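Local coordinates for alginate lyase (Paenibacillus sp. FPU-7, PDB 6KFN), which degrades the polysaccharide alginate by beta-elimination, a lyase reaction that leaves an unsaturated sugar at the newly made chain end, at residues L75-D80 and D99-V104; G95-H100 and H120-S125; K19-G24 and Q49-R54. One frame throughout, in Å; residues are numbered along the deposited sequence. Where two conformers were deposited one is given.

Interaction 1: L75-D80 and D99-V104; sequences LYVTGD and DHANHV
Asp80 lies beside Asn102, both side chains pointing the same way, and the pair illustrates how one coil of a repetitive fold can be stitched to the next through its turns. The CB of Asp80 starts 3.3 Å from the backbone O of Asn102. With chi1 at -63°, CG swings to the backbone-N flank of the residue, and this brings OD1 to the N-H edge of the Asn102 amide, in the plane of that group. There OD1 is met by Asn102 ND2 at 3.0 Å, while the backbone N of Asn102 adds a weak, bent bond to the same oxygen. The two planes are nearly perpendicular (83°): Asn102 ND2 points its N-H at OD1 within the amide plane, but reaches the carboxylate on the syn side from well outside the carboxylate's plane. A water also sits between Asp80 OD1 and His100 O, with other acceptors competing for its protons.

At the far end, the Tyr76 hydroxyl OH donates to Asp99 OD2 over 2.6 Å, meeting the anti lone pair of that oxygen, which leaves the syn side for Arg122. The methyl CG2 of Thr78 rests on one face of the Tyr76 ring, toward its rim. Between these polar ends, Asp99 N bonds to Val77 O at 3.0 Å, continuing the strand pairing to its last residue. Ala101 CB packs at 4.0 Å from Val77 CG1, which also meets Val104 CG2. The same Ala101 CB approaches Gly79 O to 3.3 Å, a buried carbonyl with no polar partner in the model. Polar groups at the turn and apolar side chains facing inward, where Ile84 joins Val77 and Val104, mark successive coils of a right-handed parallel beta-helix, the fold of the pectate lyase-like clan.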
ATOM      1  N   LEU A  75      12.266   5.388   0.009  1.00  6.07           N
ATOM      2  CA  LEU A  75      12.161   6.088  -1.263  1.00  6.06           C
ATOM      3  C   LEU A  75      10.995   7.059  -1.174  1.00  5.47           C
ATOM      4  O   LEU A  75       9.905   6.687  -0.749  1.00  6.22           O
ATOM      5  CB  LEU A  75      11.949   5.073  -2.386  1.00  6.20           C
ATOM      6  CG  LEU A  75      11.883   5.633  -3.812  1.00  6.88           C
ATOM      7  CD1 LEU A  75      13.241   6.279  -4.236  1.00  7.59           C
ATOM      8  CD2 LEU A  75      11.479   4.562  -4.791  1.00  9.06           C
ATOM      9  N   TYR A  76      11.232   8.298  -1.623  1.00  5.64           N
ATOM     10  CA  TYR A  76      10.223   9.364  -1.634  1.00  5.74           C
ATOM     11  C   TYR A  76      10.041   9.772  -3.090  1.00  5.67           C
ATOM     12  O   TYR A  76      10.977  10.302  -3.697  1.00  6.64           O
ATOM     13  CB  TYR A  76      10.695  10.546  -0.793  1.00  6.83           C
ATOM     14  CG  TYR A  76       9.745  11.707  -0.683  1.00  6.34           C
ATOM     15  CD1 TYR A  76       8.379  11.552  -0.673  1.00  6.68           C
ATOM     16  CD2 TYR A  76      10.220  13.000  -0.570  1.00  8.31           C
ATOM     17  CE1 TYR A  76       7.518  12.637  -0.498  1.00  7.31           C
ATOM     18  CE2 TYR A  76       9.382  14.081  -0.394  1.00  8.66           C
ATOM     19  CZ  TYR A  76       8.033  13.901  -0.372  1.00  7.27           C
ATOM     20  OH  TYR A  76       7.233  14.994  -0.205  1.00  8.77           O
ATOM     21  N   VAL A  77       8.854   9.537  -3.652  1.00  5.29           N
ATOM     22  CA  VAL A  77       8.569   9.779  -5.061  1.00  5.42           C
ATOM     23  C   VAL A  77       7.644  10.985  -5.144  1.00  5.31           C
ATOM     24  O   VAL A  77       6.544  10.963  -4.597  1.00  5.79           O
ATOM     25  CB  VAL A  77       7.920   8.552  -5.721  1.00  5.91           C
ATOM     26  CG1 VAL A  77       7.759   8.815  -7.224  1.00  6.54           C
ATOM     27  CG2 VAL A  77       8.718   7.280  -5.470  1.00  6.78           C
ATOM     28  N   THR A  78       8.088  12.024  -5.872  1.00  5.72           N
ATOM     29  CA  THR A  78       7.343  13.251  -6.064  1.00  6.11           C
ATOM     30  C   THR A  78       7.160  13.607  -7.521  1.00  6.78           C
ATOM     31  O   THR A  78       6.578  14.653  -7.807  1.00 12.17           O
ATOM     32  CB  THR A  78       7.953  14.429  -5.294  1.00  7.36           C
ATOM     33  OG1 THR A  78       9.321  14.552  -5.667  1.00  7.59           O
ATOM     34  CG2 THR A  78       7.845  14.237  -3.798  1.00  8.08           C
ATOM     35  N   GLY A  79       7.622  12.771  -8.436  1.00  7.20           N
ATOM     36  CA  GLY A  79       7.419  12.961  -9.860  1.00  8.00           C
ATOM     37  C   GLY A  79       6.559  11.833 -10.425  1.00  6.34           C
ATOM     38  O   GLY A  79       6.204  10.870  -9.763  1.00  7.67           O
ATOM     39  N   ASP A  80       6.252  11.998 -11.715  1.00  6.03           N
ATOM     40  CA  ASP A  80       5.357  11.093 -12.406  1.00  5.58           C
ATOM     41  C   ASP A  80       6.113  10.090 -13.272  1.00  5.39           C
ATOM     42  O   ASP A  80       7.252  10.320 -13.679  1.00  6.16           O
ATOM     43  CB  ASP A  80       4.408  11.887 -13.335  1.00  6.40           C
ATOM     44  CG  ASP A  80       3.502  12.844 -12.615  1.00  7.43           C
ATOM     45  OD1 ASP A  80       3.295  12.748 -11.390  1.00  7.19           O
ATOM     46  OD2 ASP A  80       2.930  13.696 -13.331  1.00 12.80           O
ATOM     47  N   ASP A  99       4.177  11.623  -2.962  1.00  5.35           N
ATOM     48  CA  ASP A  99       3.505  12.914  -2.831  1.00  5.21           C
ATOM     49  C   ASP A  99       3.309  13.479  -4.233  1.00  5.19           C
ATOM     50  O   ASP A  99       4.281  13.663  -4.971  1.00  5.63           O
ATOM     51  CB  ASP A  99       4.248  13.927  -1.985  1.00  6.17           C
ATOM     52  CG  ASP A  99       3.933  13.897  -0.515  1.00  6.36           C
ATOM     53  OD1 ASP A  99       2.817  13.492  -0.143  1.00  7.27           O
ATOM     54  OD2 ASP A  99       4.767  14.437   0.271  1.00  8.08           O
ATOM     55  N   HIS A 100       2.048  13.769  -4.580  1.00  5.41           N
ATOM     56  CA  HIS A 100       1.703  14.324  -5.890  1.00  5.82           C
ATOM     57  C   HIS A 100       2.435  13.617  -7.022  1.00  6.00           C
ATOM     58  O   HIS A 100       2.917  14.244  -7.958  1.00  7.91           O
ATOM     59  CB  HIS A 100       1.801  15.848  -5.950  1.00  6.65           C
ATOM     60  CG  HIS A 100       3.120  16.415  -5.566  1.00  7.64           C
ATOM     61  ND1 HIS A 100       4.234  16.370  -6.378  1.00 10.75           N
ATOM     62  CD2 HIS A 100       3.488  17.042  -4.425  1.00 10.57           C
ATOM     63  CE1 HIS A 100       5.230  16.956  -5.743  1.00 12.86           C
ATOM     64  NE2 HIS A 100       4.814  17.376  -4.569  1.00 14.05           N
ATOM     65  N   ALA A 101       2.459  12.294  -6.941  1.00  5.12           N
ATOM     66  CA  ALA A 101       3.126  11.432  -7.913  1.00  5.21           C
ATOM     67  C   ALA A 101       2.068  10.595  -8.617  1.00  5.12           C
ATOM     68  O   ALA A 101       1.180  10.052  -7.970  1.00  5.65           O
ATOM     69  CB  ALA A 101       4.139  10.534  -7.212  1.00  6.46           C
ATOM     70  N   ASN A 102       2.192  10.489  -9.937  1.00  5.22           N
ATOM     71  CA  ASN A 102       1.136   9.921 -10.744  1.00  5.03           C
ATOM     72  C   ASN A 102       1.724   8.955 -11.772  1.00  4.61           C
ATOM     73  O   ASN A 102       2.827   9.172 -12.288  1.00  5.55           O
ATOM     74  CB  ASN A 102       0.350  11.003 -11.495  1.00  6.27           C
ATOM     75  CG  ASN A 102      -0.220  12.027 -10.542  1.00  6.14           C
ATOM     76  OD1 ASN A 102      -1.283  11.843 -10.002  1.00  8.18           O
ATOM     77  ND2 ASN A 102       0.557  13.060 -10.225  1.00  8.80           N
ATOM     78  N   HIS A 103       0.965   7.915 -12.103  1.00  5.05           N
ATOM     79  CA  HIS A 103       1.383   6.946 -13.108  1.00  5.50           C
ATOM     80  C   HIS A 103       2.709   6.276 -12.747  1.00  5.28           C
ATOM     81  O   HIS A 103       3.498   5.922 -13.619  1.00  7.18           O
ATOM     82  CB  HIS A 103       1.438   7.535 -14.523  1.00  6.22           C
ATOM     83  CG  HIS A 103       0.117   8.035 -14.980  1.00  7.32           C
ATOM     84  ND1 HIS A 103      -0.871   7.198 -15.426  1.00  9.96           N
ATOM     85  CD2 HIS A 103      -0.379   9.289 -15.071  1.00  9.33           C
ATOM     86  CE1 HIS A 103      -1.921   7.908 -15.773  1.00 12.13           C
ATOM     87  NE2 HIS A 103      -1.657   9.178 -15.567  1.00 12.11           N
ATOM     88  N   VAL A 104       2.911   6.043 -11.443  1.00  4.89           N
ATOM     89  CA  VAL A 104       4.049   5.278 -10.945  1.00  4.98           C
ATOM     90  C   VAL A 104       3.646   3.814 -10.909  1.00  5.20           C
ATOM     91  O   VAL A 104       2.555   3.467 -10.458  1.00  6.59           O
ATOM     92  CB  VAL A 104       4.437   5.784  -9.547  1.00  5.36           C
ATOM     93  CG1 VAL A 104       5.520   4.927  -8.919  1.00  5.93           C
ATOM     94  CG2 VAL A 104       4.861   7.251  -9.588  1.00  6.13           C
TER
HETATM   95  O   HOH W   1       4.649  14.904 -10.094  1.00 17.49           O

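Interaction 2: G95-H100 and H120-S125; sequences GIMLDH and HFRDGS
Two neighbouring rungs of the right-handed parallel beta-helix pair here, Met97, Leu98 and Asp99 bridging to His120, Phe121 and Arg122 with the strands 12° from parallel. Backbone bonds alternate along the pair: His120 N to Ile96 O, Leu98 N to His120 O, Arg122 N to Leu98 O. Leu98 and Phe121 turn to one face, where Met106 touches both. The other face carries Met97, Asp99, His120 and Arg122.

On that face Arg122 grips Asp99 side-on with two nitrogens, NE to OD1 at 2.8 Å and NH2 to OD2 at 2.9 Å. Both oxygens are met on their syn sides, and the two bonds, one to each oxygen, hold the guanidinium against rotation, nearly coplanar with the carboxylate (20°). The bend at chi3 of Arg122 (69°) folds the group back alongside the carboxylate. Asp99 OD2 is shared with Tyr76, and Tyr161 makes a cation-pi contact with the arginine.

Met97 lies against this salt bridge. Its SD lies 3.7 Å above the guanidinium plane, over its centre, and 3.6 Å from His120 CB, meeting the imidazole ring obliquely. The methyl CE runs on toward His120 ND1, a nitrogen hydrogen-bonded to Glu117 OE2, while His120 NE2 is hydrogen-bonded to Gly152 O.

Beyond the strands, Arg122 to Ser125 form a type I' turn. Asp123 OD2 comes to the edge of the His100 ring, in its plane, 3.3 Å from CD2, with the two flat groups steeply inclined; Asn162 N holds the other oxygen, OD1. The carbonyl of Arg122 gathers three donors, Ser125 N, His100 N at 3.1 Å and Ser125 OG, the last of them bonding to Arg122 O at 2.7 Å.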
ATOM      1  N   GLY A  95       8.210   3.081   4.028  1.00  6.61           N
ATOM      2  CA  GLY A  95       8.877   2.391   2.950  1.00  6.15           C
ATOM      3  C   GLY A  95       8.961   3.271   1.700  1.00  5.80           C
ATOM      4  O   GLY A  95      10.008   3.818   1.378  1.00  7.30           O
ATOM      5  N   ILE A  96       7.818   3.408   1.026  1.00  4.95           N
ATOM      6  CA  ILE A  96       7.703   4.283  -0.135  1.00  5.18           C
ATOM      7  C   ILE A  96       6.610   5.297   0.159  1.00  4.92           C
ATOM      8  O   ILE A  96       5.473   4.928   0.445  1.00  5.69           O
ATOM      9  CB  ILE A  96       7.403   3.521  -1.429  1.00  6.11           C
ATOM     10  CG1 ILE A  96       8.391   2.417  -1.657  1.00  7.94           C
ATOM     11  CG2 ILE A  96       7.384   4.511  -2.596  1.00  8.50           C
ATOM     12  CD1 ILE A  96       8.118   1.579  -2.914  1.00 17.00           C
ATOM     13  N   MET A  97       6.959   6.570   0.086  1.00  5.54           N
ATOM     14  CA  MET A  97       6.013   7.669   0.189  1.00  6.59           C
ATOM     15  C   MET A  97       5.911   8.311  -1.179  1.00  5.28           C
ATOM     16  O   MET A  97       6.933   8.657  -1.774  1.00  5.74           O
ATOM     17  CB  MET A  97       6.498   8.703   1.216  1.00  8.08           C
ATOM     18  CG  MET A  97       5.594   9.932   1.366  1.00 10.32           C
ATOM     19  SD  MET A  97       3.968   9.618   2.078  1.00 10.28           S
ATOM     20  CE  MET A  97       4.434   9.221   3.726  1.00 12.01           C
ATOM     21  N   LEU A  98       4.678   8.477  -1.678  1.00  5.63           N
ATOM     22  CA  LEU A  98       4.399   9.207  -2.917  0.54  3.61           C
ATOM     23  C   LEU A  98       3.641  10.469  -2.560  1.00  4.89           C
ATOM     24  O   LEU A  98       2.614  10.398  -1.906  1.00  5.38           O
ATOM     25  CB  LEU A  98       3.568   8.346  -3.867  0.54  3.84           C
ATOM     26  CG  LEU A  98       4.300   6.981  -4.090  0.54  6.67           C
ATOM     27  CD1 LEU A  98       3.847   5.845  -3.203  0.54  6.96           C
ATOM     28  CD2 LEU A  98       4.009   6.647  -5.563  0.54 22.74           C
ATOM     29  N   ASP A  99       4.177  11.623  -2.962  1.00  5.35           N
ATOM     30  CA  ASP A  99       3.505  12.914  -2.831  1.00  5.21           C
ATOM     31  C   ASP A  99       3.309  13.479  -4.233  1.00  5.19           C
ATOM     32  O   ASP A  99       4.281  13.663  -4.971  1.00  5.63           O
ATOM     33  CB  ASP A  99       4.248  13.927  -1.985  1.00  6.17           C
ATOM     34  CG  ASP A  99       3.933  13.897  -0.515  1.00  6.36           C
ATOM     35  OD1 ASP A  99       2.817  13.492  -0.143  1.00  7.27           O
ATOM     36  OD2 ASP A  99       4.767  14.437   0.271  1.00  8.08           O
ATOM     37  N   HIS A 100       2.048  13.769  -4.580  1.00  5.41           N
ATOM     38  CA  HIS A 100       1.703  14.324  -5.890  1.00  5.82           C
ATOM     39  C   HIS A 100       2.435  13.617  -7.022  1.00  6.00           C
ATOM     40  O   HIS A 100       2.917  14.244  -7.958  1.00  7.91           O
ATOM     41  CB  HIS A 100       1.801  15.848  -5.950  1.00  6.65           C
ATOM     42  CG  HIS A 100       3.120  16.415  -5.566  1.00  7.64           C
ATOM     43  ND1 HIS A 100       4.234  16.370  -6.378  1.00 10.75           N
ATOM     44  CD2 HIS A 100       3.488  17.042  -4.425  1.00 10.57           C
ATOM     45  CE1 HIS A 100       5.230  16.956  -5.743  1.00 12.86           C
ATOM     46  NE2 HIS A 100       4.814  17.376  -4.569  1.00 14.05           N
ATOM     47  N   HIS A 120       2.603   4.675   1.045  1.00  5.23           N
ATOM     48  CA  HIS A 120       1.605   5.713   1.262  1.00  5.11           C
ATOM     49  C   HIS A 120       1.452   6.546  -0.004  1.00  5.03           C
ATOM     50  O   HIS A 120       2.409   7.159  -0.472  1.00  6.25           O
ATOM     51  CB  HIS A 120       2.017   6.581   2.424  1.00  5.75           C
ATOM     52  CG  HIS A 120       0.960   7.514   2.950  1.00  5.45           C
ATOM     53  ND1 HIS A 120       0.985   7.915   4.245  1.00  6.25           N
ATOM     54  CD2 HIS A 120      -0.164   8.066   2.415  1.00  5.60           C
ATOM     55  CE1 HIS A 120      -0.026   8.736   4.484  1.00  7.69           C
ATOM     56  NE2 HIS A 120      -0.713   8.874   3.375  1.00  5.81           N
ATOM     57  N   PHE A 121       0.239   6.532  -0.578  1.00  4.81           N
ATOM     58  CA  PHE A 121      -0.127   7.399  -1.701  1.00  5.00           C
ATOM     59  C   PHE A 121      -0.715   8.689  -1.118  1.00  4.60           C
ATOM     60  O   PHE A 121      -1.776   8.642  -0.496  1.00  5.83           O
ATOM     61  CB  PHE A 121      -1.178   6.741  -2.586  1.00  5.21           C
ATOM     62  CG  PHE A 121      -0.758   5.414  -3.170  1.00  4.98           C
ATOM     63  CD1 PHE A 121      -0.019   5.372  -4.313  1.00  6.00           C
ATOM     64  CD2 PHE A 121      -1.110   4.229  -2.575  1.00  6.36           C
ATOM     65  CE1 PHE A 121       0.371   4.171  -4.872  1.00  7.13           C
ATOM     66  CE2 PHE A 121      -0.731   3.021  -3.118  1.00  7.54           C
ATOM     67  CZ  PHE A 121       0.021   2.991  -4.297  1.00  6.89           C
ATOM     68  N   ARG A 122      -0.014   9.815  -1.264  1.00  4.82           N
ATOM     69  CA  ARG A 122      -0.399  11.037  -0.551  1.00  4.88           C
ATOM     70  C   ARG A 122      -0.438  12.225  -1.492  1.00  4.74           C
ATOM     71  O   ARG A 122       0.177  12.254  -2.570  1.00  4.91           O
ATOM     72  CB  ARG A 122       0.588  11.258   0.620  1.00  5.08           C
ATOM     73  CG  ARG A 122       0.111  12.236   1.682  1.00  6.33           C
ATOM     74  CD  ARG A 122       1.022  12.302   2.889  1.00  7.12           C
ATOM     75  NE  ARG A 122       2.294  12.928   2.540  1.00  7.12           N
ATOM     76  CZ  ARG A 122       3.289  13.089   3.398  1.00  8.83           C
ATOM     77  NH1 ARG A 122       3.173  12.726   4.663  1.00 11.23           N
ATOM     78  NH2 ARG A 122       4.429  13.639   2.987  1.00 10.76           N
ATOM     79  N   ASP A 123      -1.139  13.267  -1.036  1.00  5.04           N
ATOM     80  CA  ASP A 123      -1.093  14.575  -1.686  1.00  4.92           C
ATOM     81  C   ASP A 123      -1.420  14.470  -3.174  1.00  4.98           C
ATOM     82  O   ASP A 123      -0.699  14.934  -4.041  1.00  5.48           O
ATOM     83  CB  ASP A 123       0.238  15.285  -1.436  1.00  6.15           C
ATOM     84  CG  ASP A 123       0.220  16.749  -1.770  1.00  6.72           C
ATOM     85  OD1 ASP A 123      -0.857  17.359  -1.754  1.00  7.19           O
ATOM     86  OD2 ASP A 123       1.315  17.307  -2.005  1.00 10.91           O
ATOM     87  N   GLY A 124      -2.579  13.853  -3.449  1.00  5.14           N
ATOM     88  CA  GLY A 124      -3.080  13.812  -4.816  1.00  5.28           C
ATOM     89  C   GLY A 124      -2.482  12.725  -5.692  1.00  4.75           C
ATOM     90  O   GLY A 124      -2.841  12.655  -6.868  1.00  5.60           O
ATOM     91  N   SER A 125      -1.616  11.880  -5.164  1.00  4.48           N
ATOM     92  CA  SER A 125      -0.968  10.845  -5.972  1.00  4.48           C
ATOM     93  C   SER A 125      -2.004   9.893  -6.529  1.00  4.35           C
ATOM     94  O   SER A 125      -2.689   9.211  -5.759  1.00  4.59           O
ATOM     95  CB  SER A 125       0.008  10.046  -5.093  1.00  4.51           C
ATOM     96  OG  SER A 125       1.124  10.821  -4.711  1.00  4.67           O
TER
HETATM   97  O   HOH W   2       3.721  17.212  -0.345  0.57 12.84           O

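Interaction 3: K19-G24 and Q49-R54; sequences KNAKPG and QPITIR
Ile51 lays its longer branch along the peptide of Lys22, CG1 coming to 3.5 Å from the Lys22 O and CD1 following beside the same carbonyl. The contact belongs to the N-terminal coils of the parallel beta-helix, where the loop between helix 11-19 and strand 25-29 passes the start of strand 51-55. The Ile51 chi1 of -53° puts CG1 on the backbone-N flank and leaves CG2 anti to that nitrogen, where the methyl meets Ala21 CB at 4.2 Å. Ala43 touches both of these residues and Trp82 lies against Ile51, extending the small apolar patch beyond the two segments.

Nearer the surface, Pro23 sets its ring carbon CB 3.5 Å from Gln49 O and next to CB of that glutamine. The one N-H of Gly24 is then divided between two successive carbonyls. Pro50 O takes it at 2.9 Å from Gly24 N with a bond angle of 137°, and Gln49 O takes it weakly, 3.3 Å from the same nitrogen. The positive phi of Gly24 turns the chain here, just before Asp25 begins pairing with Thr52 in the parallel strands. Both bonds are bent, and Gly24 N comes to Pro50 O from above its carbonyl plane, 51° out of it, not on a lone pair.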
ATOM      1  N   LYS A  19      19.283  12.614  -8.817  1.00  9.23           N
ATOM      2  CA  LYS A  19      19.342  14.070  -8.959  1.00 10.86           C
ATOM      3  C   LYS A  19      19.324  14.463 -10.435  1.00 10.32           C
ATOM      4  O   LYS A  19      18.708  15.455 -10.811  1.00 14.31           O
ATOM      5  CB  LYS A  19      20.582  14.622  -8.249  1.00 12.93           C
ATOM      6  CG  LYS A  19      20.738  16.129  -8.331  1.00 26.19           C
ATOM      7  CD  LYS A  19      21.961  16.596  -7.523  1.00 41.19           C
ATOM      8  CE  LYS A  19      22.404  18.017  -7.869  1.00 41.43           C
ATOM      9  NZ  LYS A  19      23.331  18.535  -6.829  1.00 54.19           N
ATOM     10  N   ASN A  20      19.984  13.680 -11.271  1.00  9.04           N
ATOM     11  CA  ASN A  20      20.135  13.935 -12.701  1.00  8.85           C
ATOM     12  C   ASN A  20      19.180  13.112 -13.542  1.00  8.95           C
ATOM     13  O   ASN A  20      19.396  12.950 -14.746  1.00  9.94           O
ATOM     14  CB  ASN A  20      21.602  13.664 -13.103  1.00  9.23           C
ATOM     15  CG  ASN A  20      21.924  13.932 -14.558  1.00 12.13           C
ATOM     16  OD1 ASN A  20      22.444  13.044 -15.261  1.00 13.01           O
ATOM     17  ND2 ASN A  20      21.756  15.177 -14.990  1.00 18.49           N
ATOM     18  N   ALA A  21      18.097  12.596 -12.957  1.00  8.81           N
ATOM     19  CA  ALA A  21      17.219  11.703 -13.684  1.00  9.13           C
ATOM     20  C   ALA A  21      16.507  12.439 -14.807  1.00  9.46           C
ATOM     21  O   ALA A  21      16.043  13.573 -14.634  1.00 10.39           O
ATOM     22  CB  ALA A  21      16.191  11.088 -12.744  1.00 10.37           C
ATOM     23  N   LYS A  22      16.380  11.747 -15.931  1.00  9.48           N
ATOM     24  CA  LYS A  22      15.732  12.228 -17.144  0.67 10.36           C
ATOM     25  C   LYS A  22      14.765  11.177 -17.663  1.00  9.38           C
ATOM     26  O   LYS A  22      14.987   9.975 -17.466  1.00  8.60           O
ATOM     27  CB  LYS A  22      16.787  12.504 -18.231  0.67 13.50           C
ATOM     28  CG  LYS A  22      17.802  13.554 -17.818  0.67 11.44           C
ATOM     29  CD  LYS A  22      18.834  13.790 -18.910  0.67 15.54           C
ATOM     30  CE  LYS A  22      19.875  14.793 -18.475  0.67 21.54           C
ATOM     31  NZ  LYS A  22      21.078  14.823 -19.347  0.67 33.37           N
ATOM     32  N   PRO A  23      13.692  11.600 -18.360  1.00 10.26           N
ATOM     33  CA  PRO A  23      12.831  10.636 -19.044  1.00 10.06           C
ATOM     34  C   PRO A  23      13.646   9.617 -19.824  1.00  9.82           C
ATOM     35  O   PRO A  23      14.573   9.975 -20.566  1.00 10.92           O
ATOM     36  CB  PRO A  23      11.948  11.522 -19.952  1.00 11.03           C
ATOM     37  CG  PRO A  23      11.926  12.861 -19.219  1.00 11.69           C
ATOM     38  CD  PRO A  23      13.349  12.988 -18.698  1.00 11.70           C
ATOM     39  N   GLY A  24      13.302   8.333 -19.685  1.00  9.31           N
ATOM     40  CA  GLY A  24      13.968   7.257 -20.390  1.00  9.58           C
ATOM     41  C   GLY A  24      15.193   6.697 -19.693  1.00  9.55           C
ATOM     42  O   GLY A  24      15.783   5.731 -20.174  1.00 11.05           O
ATOM     43  N   GLN A  49       8.398   7.599 -22.120  1.00  8.05           N
ATOM     44  CA  GLN A  49       9.746   7.755 -21.590  0.67  9.32           C
ATOM     45  C   GLN A  49       9.694   7.673 -20.063  1.00  7.82           C
ATOM     46  O   GLN A  49       9.983   8.663 -19.400  1.00  7.88           O
ATOM     47  CB  GLN A  49      10.393   9.103 -22.001  0.67 12.75           C
ATOM     48  CG  GLN A  49      10.409   9.519 -23.468  0.67  7.22           C
ATOM     49  CD  GLN A  49      10.992  10.918 -23.709  0.67  7.19           C
ATOM     50  OE1 GLN A  49      12.207  11.122 -23.754  0.67  8.95           O
ATOM     51  NE2 GLN A  49      10.068  11.890 -23.737  0.67  6.35           N
ATOM     52  N   PRO A  50       9.342   6.527 -19.467  1.00  6.98           N
ATOM     53  CA  PRO A  50       9.323   6.450 -18.001  1.00  6.39           C
ATOM     54  C   PRO A  50      10.749   6.544 -17.481  1.00  6.30           C
ATOM     55  O   PRO A  50      11.725   6.362 -18.219  1.00  7.18           O
ATOM     56  CB  PRO A  50       8.689   5.082 -17.719  1.00  7.82           C
ATOM     57  CG  PRO A  50       9.017   4.280 -18.966  1.00 11.30           C
ATOM     58  CD  PRO A  50       8.942   5.273 -20.095  1.00  9.28           C
ATOM     59  N   ILE A  51      10.867   6.796 -16.182  1.00  5.77           N
ATOM     60  CA  ILE A  51      12.143   6.753 -15.474  1.00  6.05           C
ATOM     61  C   ILE A  51      12.122   5.482 -14.637  1.00  5.93           C
ATOM     62  O   ILE A  51      11.183   5.267 -13.882  1.00  6.29           O
ATOM     63  CB  ILE A  51      12.392   8.004 -14.612  1.00  6.04           C
ATOM     64  CG1 ILE A  51      12.227   9.263 -15.432  1.00  7.18           C
ATOM     65  CG2 ILE A  51      13.802   7.923 -14.012  1.00  7.42           C
ATOM     66  CD1 ILE A  51      12.387  10.567 -14.662  1.00  8.01           C
ATOM     67  N   THR A  52      13.131   4.620 -14.791  1.00  6.53           N
ATOM     68  CA  THR A  52      13.147   3.328 -14.122  1.00  6.63           C
ATOM     69  C   THR A  52      14.243   3.286 -13.065  1.00  6.50           C
ATOM     70  O   THR A  52      15.375   3.692 -13.319  1.00  6.92           O
ATOM     71  CB  THR A  52      13.364   2.212 -15.152  1.00  7.79           C
ATOM     72  OG1 THR A  52      12.272   2.256 -16.078  1.00  8.35           O
ATOM     73  CG2 THR A  52      13.413   0.831 -14.534  1.00  8.99           C
ATOM     74  N   ILE A  53      13.896   2.736 -11.894  1.00  6.86           N
ATOM     75  CA  ILE A  53      14.868   2.279 -10.911  0.53  6.03           C
ATOM     76  C   ILE A  53      14.579   0.801 -10.678  1.00  6.02           C
ATOM     77  O   ILE A  53      13.456   0.445 -10.337  1.00  6.72           O
ATOM     78  CB  ILE A  53      14.791   3.106  -9.629  0.53  6.84           C
ATOM     79  CG1 ILE A  53      15.955   2.696  -8.688  0.53  5.04           C
ATOM     80  CG2 ILE A  53      13.428   3.233  -9.103  0.53 11.98           C
ATOM     81  CD1 ILE A  53      16.005   3.617  -7.492  0.53 16.89           C
ATOM     82  N   ARG A  54      15.585  -0.041 -10.878  1.00  6.55           N
ATOM     83  CA  ARG A  54      15.360  -1.475 -10.798  1.00  7.66           C
ATOM     84  C   ARG A  54      16.593  -2.183 -10.302  1.00  7.03           C
ATOM     85  O   ARG A  54      17.704  -1.684 -10.403  1.00  7.81           O
ATOM     86  CB  ARG A  54      14.901  -2.045 -12.142  1.00  8.25           C
ATOM     87  CG  ARG A  54      15.957  -1.968 -13.225  1.00  8.18           C
ATOM     88  CD  ARG A  54      15.401  -2.495 -14.523  1.00 10.58           C
ATOM     89  NE  ARG A  54      16.344  -2.338 -15.624  1.00 11.59           N
ATOM     90  CZ  ARG A  54      17.224  -3.240 -16.021  1.00 18.24           C
ATOM     91  NH1 ARG A  54      17.321  -4.429 -15.427  1.00 30.84           N
ATOM     92  NH2 ARG A  54      18.039  -2.958 -17.022  1.00 23.13           N
TER
HETATM   93  O   HOH W   3      15.138  11.830 -22.328  1.00 24.93           O

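From the N terminus, interaction 3 comes first, its loop of some two dozen residues running from 19-24 round to 49-54 and closing before either of the others opens. Interaction 1 then spans one coil, from 75-80 to 99-104. Interaction 2 opens at 95-100, before interaction 1 has closed, and ends at 120-125; the two loops are therefore staggered, neither nested in the other, and share Asp99 and His100. They join three neighbouring strands, 73-77, 94-99 and 119-122, with their following turns, and their centres are 6 Å apart. Interaction 3 touches neither, and lies in the N-terminal coils, joining the loop after helix 11-19 to the start of strand 51-55.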